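Local structure of catechol 2,3-dioxygenase (Pseudomonas sp. KL28, 3HPY) at residues 21-26 with 32-37; 241-246 with 292-297. The protein is an iron-dependent extradiol dioxygenase that probably uses O2 to cleave the aromatic ring of catechols, and it binds 4-methylcatechol at its iron. One frame throughout, in Å; residues are numbered along the deposited sequence.

Contact 1: residues 21-26 with 32-37; sequences EGIHFY and LVETGR
Tyr26 and Leu32, joined through both backbone and side chains, anchor helix 19-29 to strand 33-37, one of the two outermost strands of the eight-stranded sheet in the N-terminal VOC region. This is helix-to-strand packing across a short turn. Leu32 N donates to Tyr26 O at 2.8 Å. With CG opposite the carbonyl carbon in both residues (chi1 -77° in Tyr26, -88° in Leu32), the side chains lie side by side, pointing the same way, and Leu32 CD2 is 4.0 Å from Tyr26 CD1. Phe25 CD1 sits 3.8 Å above the plane of the Tyr26 ring, over its centre. A tyrosine suits this buried spot because its ring is apolar while its OH bonds to Tyr56 and Asp260. Farther along, Ile23 supplies the hydrocarbon surface. Its CG2 lies 3.7 Å from OE1 of the extended Glu34 side chain, which also forms a weak, long ion pair with Arg27. Arg37, bent at chi3, brings one face of its guanidinium over Ile23 CD1, and its NH2 comes within 3.1 Å of that CD1, tight for a methyl. The chemistry thus divides the contact: a backbone bond and buried apolar groups fix the end near the turn, whereas at the exposed end Arg37 lays a guanidinium face on isoleucine and Glu34 only brings a carboxylate oxygen near it, an association probably more adaptable than the bonded end.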
# COMPACT_ATOMS: atom_id res chain seq x y z
N GLU C 21 23.13 -16.43 -18.19
CA GLU C 21 22.05 -16.45 -17.23
C GLU C 21 22.06 -15.19 -16.37
O GLU C 21 21.05 -14.84 -15.76
CB GLU C 21 22.04 -17.77 -16.43
CG GLU C 21 23.18 -18.06 -15.48
CD GLU C 21 23.12 -19.50 -14.94
OE1 GLU C 21 22.01 -19.98 -14.60
OE2 GLU C 21 24.18 -20.15 -14.84
N GLY C 22 23.19 -14.48 -16.36
CA GLY C 22 23.27 -13.24 -15.61
C GLY C 22 22.51 -12.18 -16.41
O GLY C 22 21.83 -11.33 -15.84
N ILE C 23 22.63 -12.24 -17.73
CA ILE C 23 21.94 -11.30 -18.62
C ILE C 23 20.42 -11.46 -18.46
O ILE C 23 19.70 -10.49 -18.21
CB ILE C 23 22.30 -11.54 -20.11
CG1 ILE C 23 23.78 -11.21 -20.34
CG2 ILE C 23 21.43 -10.69 -21.02
CD1 ILE C 23 24.22 -11.36 -21.80
N HIS C 24 19.96 -12.70 -18.60
CA HIS C 24 18.55 -13.04 -18.46
C HIS C 24 18.00 -12.62 -17.11
O HIS C 24 16.95 -11.99 -17.03
CB HIS C 24 18.37 -14.56 -18.62
CG HIS C 24 17.02 -15.05 -18.20
ND1 HIS C 24 15.90 -14.90 -18.99
CD2 HIS C 24 16.60 -15.65 -17.06
CE1 HIS C 24 14.85 -15.39 -18.36
NE2 HIS C 24 15.25 -15.85 -17.18
N PHE C 25 18.72 -12.98 -16.05
CA PHE C 25 18.28 -12.65 -14.71
C PHE C 25 18.11 -11.15 -14.47
O PHE C 25 17.02 -10.69 -14.14
CB PHE C 25 19.23 -13.25 -13.67
CG PHE C 25 18.90 -12.86 -12.26
CD1 PHE C 25 19.51 -11.75 -11.67
CD2 PHE C 25 17.95 -13.57 -11.53
CE1 PHE C 25 19.18 -11.36 -10.38
CE2 PHE C 25 17.62 -13.19 -10.23
CZ PHE C 25 18.23 -12.08 -9.66
N TYR C 26 19.19 -10.39 -14.63
CA TYR C 26 19.14 -8.96 -14.40
C TYR C 26 18.25 -8.19 -15.36
O TYR C 26 17.87 -7.06 -15.07
CB TYR C 26 20.55 -8.37 -14.42
CG TYR C 26 21.33 -8.64 -13.15
CD1 TYR C 26 20.94 -8.05 -11.94
CD2 TYR C 26 22.42 -9.50 -13.15
CE1 TYR C 26 21.63 -8.32 -10.76
CE2 TYR C 26 23.12 -9.78 -11.97
CZ TYR C 26 22.72 -9.18 -10.78
OH TYR C 26 23.40 -9.43 -9.61
N LEU C 32 16.19 -4.77 -15.04
CA LEU C 32 17.10 -3.70 -15.44
C LEU C 32 17.05 -3.59 -16.96
O LEU C 32 16.75 -4.57 -17.65
CB LEU C 32 18.54 -4.01 -15.02
CG LEU C 32 18.99 -3.59 -13.62
CD1 LEU C 32 17.92 -3.86 -12.61
CD2 LEU C 32 20.27 -4.31 -13.27
N VAL C 33 17.35 -2.40 -17.46
CA VAL C 33 17.36 -2.11 -18.89
C VAL C 33 18.80 -2.27 -19.42
O VAL C 33 19.69 -1.55 -18.99
CB VAL C 33 16.86 -0.66 -19.14
CG1 VAL C 33 16.90 -0.33 -20.62
CG2 VAL C 33 15.43 -0.51 -18.60
N GLU C 34 19.01 -3.21 -20.34
CA GLU C 34 20.34 -3.44 -20.92
C GLU C 34 20.68 -2.23 -21.75
O GLU C 34 19.83 -1.72 -22.47
CB GLU C 34 20.33 -4.68 -21.81
CG GLU C 34 21.71 -5.01 -22.36
CD GLU C 34 21.75 -6.32 -23.12
OE1 GLU C 34 21.18 -7.32 -22.62
OE2 GLU C 34 22.36 -6.36 -24.21
N THR C 35 21.91 -1.77 -21.72
CA THR C 35 22.15 -0.57 -22.47
C THR C 35 23.34 -0.56 -23.41
O THR C 35 23.57 0.41 -24.15
CB THR C 35 22.19 0.58 -21.46
OG1 THR C 35 22.55 1.80 -22.13
CG2 THR C 35 23.17 0.26 -20.35
N GLY C 36 24.07 -1.66 -23.41
CA GLY C 36 25.23 -1.79 -24.27
C GLY C 36 26.12 -2.93 -23.84
O GLY C 36 26.09 -3.37 -22.69
N ARG C 37 26.91 -3.43 -24.78
CA ARG C 37 27.84 -4.52 -24.52
C ARG C 37 29.12 -4.18 -25.27
O ARG C 37 29.12 -4.13 -26.50
CB ARG C 37 27.25 -5.84 -25.03
CG ARG C 37 25.81 -6.08 -24.56
CD ARG C 37 25.18 -7.29 -25.22
NE ARG C 37 25.69 -8.55 -24.68
CZ ARG C 37 25.23 -9.75 -25.02
NH1 ARG C 37 24.25 -9.86 -25.90
NH2 ARG C 37 25.75 -10.84 -24.47

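Contact 2: residues 241-246 with 292-297; sequences VDIGPT and GLDYPQ
The hydroxyl of Thr246 donates to the carboxylate of Asp294, joining the strand region around 241-246 to the chain that leaves helix 289-293, and the tight part of the contact gathers round this bond. Thr246 OG1 is 2.6 Å from Asp294 OD1, a short bond that meets the oxygen 46° out of the carboxylate plane. From the opposite face the same OD1 receives Gln297 N at 3.2 Å, so a donor on each side grips one oxygen and should help fix the rotation of the carboxylate. These bonds would probably favour the ionised form of Asp294. Thr246 places OG1 opposite its own backbone N (chi1 -178°), facing Asp294, and its methyl CG2 rests 3.6 Å from Asp294 OD2. Pro296 closes in on the hydroxyl, with CG 3.0 Å from Thr246 OG1, a tight, non-bonded approach; its rigid ring suits a turn that must bring Gln297 N back to Asp294. The contact is looser toward Ile243, whose CD1 approaches Asp294 OD2 at 3.8 Å without a polar bond. This partly exposed isoleucine also rests on Tyr257, a residue of the 4-methylcatechol pocket. Gln297 is exposed; its CB heads toward segment 241-246, but the side chain makes only a loose approach, and it packs on Gly244 of the second subunit. Two local motifs frame the arrangement: an Asx motif, with Asp294 accepting from the backbone N three residues on, and a classic beta bulge, where Asp242 and Ile243 both face Tyr257.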
# COMPACT_ATOMS: atom_id res chain seq x y z
N VAL C 241 16.01 -16.63 -1.92
CA VAL C 241 15.83 -15.46 -1.09
C VAL C 241 16.51 -15.68 0.26
O VAL C 241 16.32 -16.71 0.89
CB VAL C 241 14.33 -15.18 -0.84
CG1 VAL C 241 14.17 -13.99 0.06
CG2 VAL C 241 13.62 -14.95 -2.17
N ASP C 242 17.30 -14.70 0.68
CA ASP C 242 18.02 -14.75 1.95
C ASP C 242 17.09 -14.42 3.12
O ASP C 242 16.84 -15.26 3.98
CB ASP C 242 19.18 -13.75 1.89
CG ASP C 242 20.08 -13.83 3.10
OD1 ASP C 242 19.86 -14.71 3.96
OD2 ASP C 242 21.01 -13.00 3.20
N ILE C 243 16.58 -13.20 3.15
CA ILE C 243 15.66 -12.80 4.21
C ILE C 243 14.40 -12.26 3.51
O ILE C 243 14.48 -11.32 2.72
CB ILE C 243 16.28 -11.72 5.13
CG1 ILE C 243 15.34 -11.41 6.30
CG2 ILE C 243 16.56 -10.44 4.35
CD1 ILE C 243 15.09 -12.60 7.20
N GLY C 244 13.26 -12.89 3.78
CA GLY C 244 11.99 -12.51 3.17
C GLY C 244 11.62 -11.06 3.36
O GLY C 244 12.41 -10.30 3.93
N PRO C 245 10.43 -10.63 2.89
CA PRO C 245 10.01 -9.23 3.04
C PRO C 245 9.91 -8.81 4.50
O PRO C 245 9.20 -9.43 5.29
CB PRO C 245 8.66 -9.20 2.33
CG PRO C 245 8.15 -10.58 2.51
CD PRO C 245 9.36 -11.43 2.26
N THR C 246 10.63 -7.75 4.86
CA THR C 246 10.60 -7.26 6.23
C THR C 246 11.17 -5.85 6.36
O THR C 246 11.45 -5.19 5.36
CB THR C 246 11.37 -8.24 7.16
OG1 THR C 246 11.29 -7.78 8.52
CG2 THR C 246 12.82 -8.37 6.74
N GLY C 292 17.95 -4.50 14.71
CA GLY C 292 18.43 -3.52 13.75
C GLY C 292 18.50 -4.10 12.35
O GLY C 292 18.37 -3.38 11.35
N LEU C 293 18.72 -5.41 12.30
CA LEU C 293 18.79 -6.21 11.08
C LEU C 293 17.31 -6.48 10.70
O LEU C 293 16.84 -5.96 9.68
CB LEU C 293 19.56 -7.51 11.42
CG LEU C 293 20.31 -8.40 10.43
CD1 LEU C 293 19.34 -8.85 9.37
CD2 LEU C 293 21.51 -7.68 9.81
N ASP C 294 16.58 -7.26 11.50
CA ASP C 294 15.14 -7.51 11.25
C ASP C 294 14.45 -6.76 12.35
O ASP C 294 14.75 -6.95 13.52
CB ASP C 294 14.72 -8.99 11.40
CG ASP C 294 13.46 -9.35 10.57
OD1 ASP C 294 12.37 -8.74 10.72
OD2 ASP C 294 13.57 -10.29 9.75
N TYR C 295 13.53 -5.90 11.98
CA TYR C 295 12.86 -5.23 13.03
C TYR C 295 11.62 -6.01 13.51
O TYR C 295 11.57 -6.38 14.69
CB TYR C 295 12.49 -3.83 12.60
CG TYR C 295 11.94 -3.08 13.75
CD1 TYR C 295 12.76 -2.66 14.80
CD2 TYR C 295 10.59 -2.81 13.81
CE1 TYR C 295 12.23 -1.98 15.88
CE2 TYR C 295 10.04 -2.14 14.87
CZ TYR C 295 10.86 -1.71 15.90
OH TYR C 295 10.31 -0.97 16.91
N PRO C 296 10.64 -6.33 12.63
CA PRO C 296 9.54 -7.08 13.25
C PRO C 296 10.01 -8.25 14.10
O PRO C 296 9.66 -8.38 15.29
CB PRO C 296 8.66 -7.52 12.07
CG PRO C 296 9.51 -7.41 10.88
CD PRO C 296 10.53 -6.31 11.15
N GLN C 297 10.79 -9.10 13.45
CA GLN C 297 11.40 -10.24 14.09
C GLN C 297 12.58 -9.61 14.85
O GLN C 297 12.42 -9.21 16.03
CB GLN C 297 11.94 -11.21 13.01
CG GLN C 297 10.85 -11.89 12.16
CD GLN C 297 11.37 -13.04 11.31
OE1 GLN C 297 12.33 -13.71 11.69
NE2 GLN C 297 10.73 -13.29 10.17

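How the contacts relate
Contacts 1 and 2 follow one another along the chain and do not touch: their centres are 28 Å apart and their nearest atoms about 9 Å. Contact 1 belongs to the N-terminal VOC region, contact 2 to the surroundings of the iron-bearing region and a subunit interface. They stand at different distances from the site. The Ile243 side chain is about 7 Å from that of Glu267, an iron ligand, and about 9 Å from the bound 4-methylcatechol. In contact 1 the side chain of Tyr26 is about 14 Å from the bound iron ion. A bridge between the two neighbourhoods runs through Phe25, which packs on Val239, just ahead of segment 241-246.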